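Local coordinates for death domain of TUBE (Drosophila melanogaster, PDB 1D2Z), which binds the death domain of the kinase Pelle through its own death domain, recruiting and activating it in the Toll pathway that sets embryonic dorsoventral polarity, at residues B[74-78]-B[87-91]; B[1-7]-B[129-133]. All blocks are in the same frame, centred on the assembly; numbering follows the deposited sequence.

Interaction 1 of 2, residues B[74-78]-B[87-91]; sequences IDEAA and KSQMM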
loop_
_atom_site.group_PDB
_atom_site.type_symbol
_atom_site.label_atom_id
_atom_site.label_comp_id
_atom_site.label_asym_id
_atom_site.label_seq_id
_atom_site.Cartn_x
_atom_site.Cartn_y
_atom_site.Cartn_z
ATOM N N ILE B 74 9.173 -13.472 12.464
ATOM C CA ILE B 74 8.156 -13.727 11.449
ATOM C C ILE B 74 8.874 -14.170 10.173
ATOM O O ILE B 74 8.500 -15.170 9.558
ATOM C CB ILE B 74 7.305 -12.457 11.152
ATOM C CG1 ILE B 74 6.602 -11.965 12.423
ATOM C CG2 ILE B 74 6.274 -12.755 10.068
ATOM C CD1 ILE B 74 5.566 -12.931 12.975
ATOM N N ASP B 75 9.905 -13.423 9.781
ATOM C CA ASP B 75 10.682 -13.759 8.589
ATOM C C ASP B 75 11.285 -15.158 8.726
ATOM O O ASP B 75 11.114 -16.004 7.848
ATOM C CB ASP B 75 11.804 -12.739 8.360
ATOM C CG ASP B 75 11.305 -11.443 7.740
ATOM O OD1 ASP B 75 10.865 -11.472 6.570
ATOM O OD2 ASP B 75 11.366 -10.394 8.416
ATOM N N GLU B 76 11.950 -15.395 9.854
ATOM C CA GLU B 76 12.591 -16.675 10.151
ATOM C C GLU B 76 11.644 -17.859 9.993
ATOM O O GLU B 76 11.876 -18.740 9.163
ATOM C CB GLU B 76 13.146 -16.670 11.578
ATOM C CG GLU B 76 13.733 -18.007 12.026
ATOM C CD GLU B 76 13.860 -18.119 13.533
ATOM O OE1 GLU B 76 12.825 -18.331 14.204
ATOM O OE2 GLU B 76 14.991 -17.998 14.048
ATOM N N ALA B 77 10.580 -17.869 10.793
ATOM C CA ALA B 77 9.596 -18.945 10.770
ATOM C C ALA B 77 9.002 -19.182 9.389
ATOM O O ALA B 77 8.880 -20.327 8.950
ATOM C CB ALA B 77 8.492 -18.673 11.782
ATOM N N ALA B 78 8.658 -18.099 8.699
ATOM C CA ALA B 78 8.068 -18.201 7.370
ATOM C C ALA B 78 9.053 -18.712 6.326
ATOM O O ALA B 78 8.664 -19.417 5.394
ATOM C CB ALA B 78 7.492 -16.861 6.943
ATOM N N LYS B 87 3.635 -13.903 5.297
ATOM C CA LYS B 87 4.271 -13.342 6.488
ATOM C C LYS B 87 3.347 -12.352 7.209
ATOM O O LYS B 87 3.402 -12.229 8.433
ATOM C CB LYS B 87 5.600 -12.678 6.122
ATOM C CG LYS B 87 6.652 -13.664 5.606
ATOM C CD LYS B 87 7.971 -12.976 5.259
ATOM C CE LYS B 87 9.034 -14.000 4.872
ATOM N NZ LYS B 87 10.350 -13.378 4.544
ATOM N N SER B 88 2.495 -11.662 6.443
ATOM C CA SER B 88 1.540 -10.701 7.003
ATOM C C SER B 88 0.533 -11.434 7.877
ATOM O O SER B 88 0.114 -10.924 8.912
ATOM C CB SER B 88 0.786 -9.957 5.892
ATOM O OG SER B 88 1.650 -9.144 5.112
ATOM N N GLN B 89 0.126 -12.619 7.432
ATOM C CA GLN B 89 -0.828 -13.443 8.172
ATOM C C GLN B 89 -0.230 -13.795 9.534
ATOM O O GLN B 89 -0.889 -13.662 10.569
ATOM C CB GLN B 89 -1.135 -14.712 7.378
ATOM C CG GLN B 89 -2.140 -15.655 8.016
ATOM C CD GLN B 89 -2.576 -16.749 7.060
ATOM O OE1 GLN B 89 -3.756 -16.858 6.722
ATOM N NE2 GLN B 89 -1.623 -17.555 6.606
ATOM N N MET B 90 1.037 -14.206 9.534
ATOM C CA MET B 90 1.718 -14.549 10.778
ATOM C C MET B 90 1.862 -13.318 11.662
ATOM O O MET B 90 1.713 -13.402 12.880
ATOM C CB MET B 90 3.089 -15.163 10.501
ATOM C CG MET B 90 3.022 -16.561 9.907
ATOM S SD MET B 90 4.650 -17.242 9.544
ATOM C CE MET B 90 5.508 -16.810 11.014
ATOM N N MET B 91 2.129 -12.170 11.039
ATOM C CA MET B 91 2.277 -10.919 11.776
ATOM C C MET B 91 0.974 -10.563 12.494
ATOM O O MET B 91 0.983 -10.221 13.672
ATOM C CB MET B 91 2.686 -9.785 10.826
ATOM C CG MET B 91 2.839 -8.421 11.485
ATOM S SD MET B 91 1.288 -7.505 11.643
ATOM C CE MET B 91 1.077 -6.953 9.980
#

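Interaction 2 of 2, residues B[1-7]-B[129-133]; sequences LSSKYSR and DFLNE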
loop_
_atom_site.group_PDB
_atom_site.type_symbol
_atom_site.label_atom_id
_atom_site.label_comp_id
_atom_site.label_asym_id
_atom_site.label_seq_id
_atom_site.Cartn_x
_atom_site.Cartn_y
_atom_site.Cartn_z
ATOM N N LEU B 1 -23.363 2.207 9.963
ATOM C CA LEU B 1 -23.533 1.620 8.601
ATOM C C LEU B 1 -23.806 0.119 8.676
ATOM O O LEU B 1 -23.598 -0.508 9.717
ATOM C CB LEU B 1 -22.281 1.877 7.754
ATOM C CG LEU B 1 -21.894 3.339 7.507
ATOM C CD1 LEU B 1 -20.564 3.410 6.765
ATOM C CD2 LEU B 1 -22.993 4.049 6.720
ATOM N N SER B 2 -24.280 -0.447 7.567
ATOM C CA SER B 2 -24.572 -1.877 7.490
ATOM C C SER B 2 -23.293 -2.655 7.159
ATOM O O SER B 2 -23.329 -3.703 6.507
ATOM C CB SER B 2 -25.647 -2.144 6.432
ATOM O OG SER B 2 -26.061 -3.501 6.451
ATOM N N SER B 3 -22.165 -2.127 7.630
ATOM C CA SER B 3 -20.856 -2.729 7.415
ATOM C C SER B 3 -20.659 -4.015 8.214
ATOM O O SER B 3 -21.318 -4.236 9.232
ATOM C CB SER B 3 -19.763 -1.727 7.789
ATOM O OG SER B 3 -19.903 -1.297 9.132
ATOM N N LYS B 4 -19.729 -4.849 7.754
ATOM C CA LYS B 4 -19.419 -6.110 8.418
ATOM C C LYS B 4 -18.777 -5.891 9.788
ATOM O O LYS B 4 -19.040 -6.639 10.734
ATOM C CB LYS B 4 -18.492 -6.962 7.544
ATOM C CG LYS B 4 -19.106 -7.377 6.216
ATOM C CD LYS B 4 -18.216 -8.353 5.455
ATOM C CE LYS B 4 -16.935 -7.696 4.962
ATOM N NZ LYS B 4 -16.119 -8.631 4.141
ATOM N N TYR B 5 -17.957 -4.850 9.899
ATOM C CA TYR B 5 -17.279 -4.565 11.158
ATOM C C TYR B 5 -17.339 -3.089 11.519
ATOM O O TYR B 5 -17.721 -2.249 10.706
ATOM C CB TYR B 5 -15.808 -5.003 11.077
ATOM C CG TYR B 5 -15.606 -6.409 10.547
ATOM C CD1 TYR B 5 -15.907 -7.522 11.331
ATOM C CD2 TYR B 5 -15.140 -6.626 9.250
ATOM C CE1 TYR B 5 -15.753 -8.818 10.834
ATOM C CE2 TYR B 5 -14.984 -7.916 8.743
ATOM C CZ TYR B 5 -15.293 -9.006 9.541
ATOM O OH TYR B 5 -15.147 -10.286 9.049
ATOM N N SER B 6 -16.970 -2.784 12.756
ATOM C CA SER B 6 -16.936 -1.410 13.228
ATOM C C SER B 6 -15.503 -1.110 13.664
ATOM O O SER B 6 -14.683 -2.022 13.801
ATOM C CB SER B 6 -17.897 -1.217 14.403
ATOM O OG SER B 6 -17.335 -1.695 15.611
ATOM N N ARG B 7 -15.202 0.165 13.880
ATOM C CA ARG B 7 -13.870 0.574 14.304
ATOM C C ARG B 7 -13.447 -0.093 15.606
ATOM O O ARG B 7 -12.262 -0.312 15.839
ATOM C CB ARG B 7 -13.812 2.095 14.470
ATOM C CG ARG B 7 -13.582 2.853 13.181
ATOM C CD ARG B 7 -13.822 4.346 13.369
ATOM N NE ARG B 7 -12.915 5.163 12.563
ATOM C CZ ARG B 7 -12.799 5.088 11.241
ATOM N NH1 ARG B 7 -13.533 4.226 10.554
ATOM N NH2 ARG B 7 -11.947 5.881 10.601
ATOM N N ASP B 129 -14.160 -2.474 2.311
ATOM C CA ASP B 129 -14.610 -3.821 2.645
ATOM C C ASP B 129 -15.013 -4.069 4.101
ATOM O O ASP B 129 -16.041 -4.691 4.357
ATOM C CB ASP B 129 -13.551 -4.841 2.210
ATOM C CG ASP B 129 -14.088 -6.260 2.163
ATOM O OD1 ASP B 129 -14.050 -6.951 3.203
ATOM O OD2 ASP B 129 -14.534 -6.688 1.078
ATOM N N PHE B 130 -14.204 -3.605 5.051
ATOM C CA PHE B 130 -14.498 -3.815 6.471
ATOM C C PHE B 130 -15.479 -2.820 7.095
ATOM O O PHE B 130 -16.382 -3.212 7.838
ATOM C CB PHE B 130 -13.212 -3.781 7.307
ATOM C CG PHE B 130 -12.301 -4.964 7.111
ATOM C CD1 PHE B 130 -12.442 -5.818 6.024
ATOM C CD2 PHE B 130 -11.271 -5.202 8.017
ATOM C CE1 PHE B 130 -11.571 -6.888 5.840
ATOM C CE2 PHE B 130 -10.392 -6.272 7.842
ATOM C CZ PHE B 130 -10.543 -7.115 6.751
ATOM N N LEU B 131 -15.282 -1.535 6.810
ATOM C CA LEU B 131 -16.104 -0.481 7.398
ATOM C C LEU B 131 -17.175 0.140 6.512
ATOM O O LEU B 131 -18.000 0.913 7.000
ATOM C CB LEU B 131 -15.194 0.631 7.926
ATOM C CG LEU B 131 -14.171 0.251 8.996
ATOM C CD1 LEU B 131 -13.134 1.355 9.143
ATOM C CD2 LEU B 131 -14.882 -0.010 10.315
ATOM N N ASN B 132 -17.152 -0.180 5.220
ATOM C CA ASN B 132 -18.100 0.367 4.249
ATOM C C ASN B 132 -17.969 1.894 4.152
ATOM O O ASN B 132 -18.880 2.581 3.681
ATOM C CB ASN B 132 -19.538 -0.032 4.607
ATOM C CG ASN B 132 -20.504 0.117 3.436
ATOM O OD1 ASN B 132 -21.724 0.106 3.623
ATOM N ND2 ASN B 132 -19.963 0.242 2.225
ATOM N N GLU B 133 -16.841 2.420 4.623
ATOM C CA GLU B 133 -16.577 3.854 4.581
ATOM C C GLU B 133 -15.820 4.201 3.312
ATOM O O GLU B 133 -15.355 3.314 2.603
ATOM C CB GLU B 133 -15.740 4.285 5.784
ATOM C CG GLU B 133 -16.430 4.135 7.129
ATOM C CD GLU B 133 -15.560 4.589 8.289
ATOM O OE1 GLU B 133 -14.397 4.992 8.059
ATOM O OE2 GLU B 133 -16.043 4.538 9.439
#

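Interaction 1 of 2, residues B[74-78]-B[87-91]
Lys-87 lays its extended side chain across the end of Asp-75 at about a right angle, and its NZ donates to Asp-75 OD1 at 2.8 Å in a salt bridge. The oxygen receives it on its anti lone pair, on the side away from OD2, and is shared with Arg-33, so two cations probably favour the charged carboxylate. A lysine suits this place because its methylenes serve as well as its charge: CG lies 3.6 Å from Ala-78 CB, and the small alanine lets the chain run close to the helix. The Ile-74 and Lys-87 side chains run antiparallel alongside one another. The CG2 methyl of Ile-74 reaches the first turn of the partner helix, 3.3 Å from Lys-87 O, because chi1 (-59°) sets CG1 beside the backbone N and CG2 on the far side from it, while CD1 rests on the backbone at Met-90 and Met-91. Met-90 reaches across in return; its chain bends at chi3 (45°) and brings CE within 3.6 Å of Ala-77 CB, with SD over Ala-78 CB, a flexible thioether packed against two small alanine methyls. Trp-32 of helix 31-38 touches both members of the ion pair. The axes of segments 74-78 and 87-91 approach to 9.6 Å at 124°; the segments lie on helices 68-80 and 87-96, successive members of the six-helix bundle of the death-domain fold.

Interaction 2 of 2, residues B[1-7]-B[129-133]
Leu-1 sets its CD1 methyl 3.6 Å from Leu-131 O, a van der Waals touch of a methyl on a carbonyl oxygen. Ser-3 rests its CB on the same carbonyl and on Asn-132 CB; its OG, held between its own backbone N and carbonyl carbon, donates to Tyr-5 O at 2.9 Å, a side-chain-to-backbone bond that spans residues 3 to 5. Lys-4 bends at chi3 so that NZ reaches Asp-129 OD1, 2.8 Å away, approaching on the syn side but 34° out of the carboxylate plane. Arg-21 also pairs with this oxygen, and a leucine in place of Asp-129 would probably leave Lys-4 and Arg-21 close together without the carboxylate they share. Tyr-5 N donates to Phe-130 O at 3.1 Å, and through this bond the N-terminal segment lies along the end of helix 120-130, the last helix of the death-domain bundle, where Asn-132 leaves helical geometry with positive phi. The Tyr-5 ring turns its edge to one face of Phe-130, a T-shaped pair with centroids 5.4 Å apart and planes at 68°; its OH bonds to Asp-18 and the backbone N of Glu-15, so tyrosine serves both ring packing and polar anchoring. Beyond it, Leu-131 CD2 nestles against the backbone joining Ser-6 to Arg-7. Arg-7, long enough to pass this leucine, crosses Glu-133 at about a right angle, the guanidinium and carboxylate planes 26° apart, and NH1 makes a weak hydrogen bond within a salt bridge to Glu-133 OE1 at 2.7 Å.

From the N terminus, residues 1-7 run in a loop ahead of helix 16-27 and wait 121 residues for their partner. The chain builds helices 16-27 and 31-38 and two short helices before reaching helix 68-80; interaction 1 then closes a short loop to helix 87-96, eight residues between the segments, of which the first two still belong to helix 68-80. Helices 107-116 and 120-130 follow, and 129-133 meets the N-terminal segment, so the small loop of interaction 1 lies within the large one closed by interaction 2. One contact joins sequence neighbours, the other the N-terminal loop to the end of the last helix. Their centres lie 27 Å apart, on opposite sides of the chain's centre.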